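Local coordinates for protein kcn28 (Kitasatospora, PDB 6J31) that is a GT-B-fold protein with a C-terminal domain of the erythromycin biosynthesis protein CIII-like family, at residues S21-L24 with I25-L28. Numbering follows the deposited sequence.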
loop_
_atom_site.group_PDB
_atom_site.type_symbol
_atom_site.label_atom_id
_atom_site.label_comp_id
_atom_site.label_asym_id
_atom_site.label_seq_id
_atom_site.Cartn_x
_atom_site.Cartn_y
_atom_site.Cartn_z
ATOM N N SER A 21 -5.792 5.954 2.865
ATOM C CA SER A 21 -6.256 6.964 3.808
ATOM C C SER A 21 -7.535 7.694 3.401
ATOM O O SER A 21 -7.964 8.583 4.143
ATOM C CB SER A 21 -5.144 7.991 4.068
ATOM O OG SER A 21 -4.689 8.576 2.861
ATOM N N LEU A 22 -8.172 7.346 2.275
ATOM C CA LEU A 22 -9.367 8.088 1.861
ATOM C C LEU A 22 -10.438 8.083 2.945
ATOM O O LEU A 22 -11.023 9.127 3.258
ATOM C CB LEU A 22 -9.947 7.552 0.547
ATOM C CG LEU A 22 -9.354 7.952 -0.813
ATOM C CD1 LEU A 22 -8.111 8.832 -0.703
ATOM C CD2 LEU A 22 -9.128 6.756 -1.723
ATOM N N GLU A 23 -10.720 6.914 3.523
ATOM C CA GLU A 23 -11.762 6.852 4.541
ATOM C C GLU A 23 -11.360 7.605 5.798
ATOM O O GLU A 23 -12.227 8.136 6.503
ATOM C CB GLU A 23 -12.100 5.400 4.867
ATOM C CG GLU A 23 -12.775 4.661 3.717
ATOM C CD GLU A 23 -13.901 5.460 3.086
ATOM O OE1 GLU A 23 -14.738 6.018 3.832
ATOM O OE2 GLU A 23 -13.946 5.530 1.837
ATOM N N LEU A 24 -10.061 7.664 6.098
ATOM C CA LEU A 24 -9.617 8.470 7.228
ATOM C C LEU A 24 -9.876 9.952 6.977
ATOM O O LEU A 24 -10.379 10.658 7.860
ATOM C CB LEU A 24 -8.135 8.210 7.505
ATOM C CG LEU A 24 -7.463 9.052 8.591
ATOM C CD1 LEU A 24 -8.245 8.932 9.881
ATOM C CD2 LEU A 24 -6.028 8.597 8.807
ATOM N N ILE A 25 -9.561 10.437 5.772
ATOM C CA ILE A 25 -9.800 11.843 5.455
ATOM C C ILE A 25 -11.292 12.139 5.448
ATOM O O ILE A 25 -11.738 13.176 5.954
ATOM C CB ILE A 25 -9.155 12.215 4.108
ATOM C CG1 ILE A 25 -7.672 11.834 4.087
ATOM C CG2 ILE A 25 -9.324 13.701 3.851
ATOM C CD1 ILE A 25 -6.851 12.552 5.132
ATOM N N ARG A 26 -12.085 11.230 4.879
ATOM C CA ARG A 26 -13.533 11.394 4.872
ATOM C C ARG A 26 -14.083 11.491 6.290
ATOM O O ARG A 26 -14.981 12.296 6.562
ATOM C CB ARG A 26 -14.177 10.231 4.125
ATOM C CG ARG A 26 -15.598 10.491 3.687
ATOM C CD ARG A 26 -16.298 9.199 3.299
ATOM N NE ARG A 26 -15.559 8.468 2.273
ATOM C CZ ARG A 26 -15.449 8.854 1.006
ATOM N NH1 ARG A 26 -16.014 9.980 0.596
ATOM N NH2 ARG A 26 -14.760 8.115 0.150
ATOM N N GLU A 27 -13.557 10.673 7.207
ATOM C CA GLU A 27 -14.007 10.723 8.594
ATOM C C GLU A 27 -13.641 12.045 9.255
ATOM O O GLU A 27 -14.442 12.610 10.009
ATOM C CB GLU A 27 -13.418 9.553 9.384
ATOM C CG GLU A 27 -13.675 9.631 10.887
ATOM C CD GLU A 27 -15.150 9.536 11.254
ATOM O OE1 GLU A 27 -15.942 9.000 10.447
ATOM O OE2 GLU A 27 -15.519 10.021 12.346
ATOM N N LEU A 28 -12.427 12.545 9.006
ATOM C CA LEU A 28 -12.028 13.825 9.586
ATOM C C LEU A 28 -12.897 14.958 9.062
ATOM O O LEU A 28 -13.269 15.865 9.817
ATOM C CB LEU A 28 -10.553 14.092 9.289
ATOM C CG LEU A 28 -9.571 13.126 9.958
ATOM C CD1 LEU A 28 -8.164 13.305 9.411
ATOM C CD2 LEU A 28 -9.592 13.304 11.480
#
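Two bends bring Glu23 and Arg26 together: the Glu23 chain, its CG beside the backbone N, folds at chi2 (-47°), while Arg26 runs extended through chi1 and chi2 and then bends at chi3 (-55°), with chi4 setting the turn of the guanidinium, which comes to lie alongside the carboxylate. The grip is side-on and two-pronged. Arg26 NE donates to Glu23 OE1 at 3.0 Å, and Arg26 NH2 reaches Glu23 OE2 at 3.2 Å; a weak third bond links Arg26 NE to Glu23 OE2. Both oxygens are met on their syn sides and lie almost in the guanidinium plane, but the carboxylate is twisted by 27°, so that neither nitrogen sits in its plane. Arg26 NH2 also forms a salt bridge with Glu49, and the guanidinium, shared between two carboxylates, is probably restrained in its rotation by both partners. Glu27 instead forms a salt bridge through OE2 with Arg31, four residues on, just past the end of the helix.

The backbone itself is held by i+4 to i bonds, beginning with Ile25 N to Ser21 O (2.9 Å) and ending with Leu28 N to Leu24 O (3.0 Å). On another side of the helix, Leu24 CG approaches Leu28 CD1 at 4.4 Å, a loose apolar contact; these two leucines rest on Ala386 and Ala387 of helix 382-391, whereas Ile25 packs against Met9 and Val35 of the sheet. The result is an amphipathic helix with an i to i+3 salt bridge on its polar side, the crossover helix 22-30 joining parallel strands 6-10 and 34-39 in the first beta-alpha-beta unit of a Rossmann-like GT-B domain.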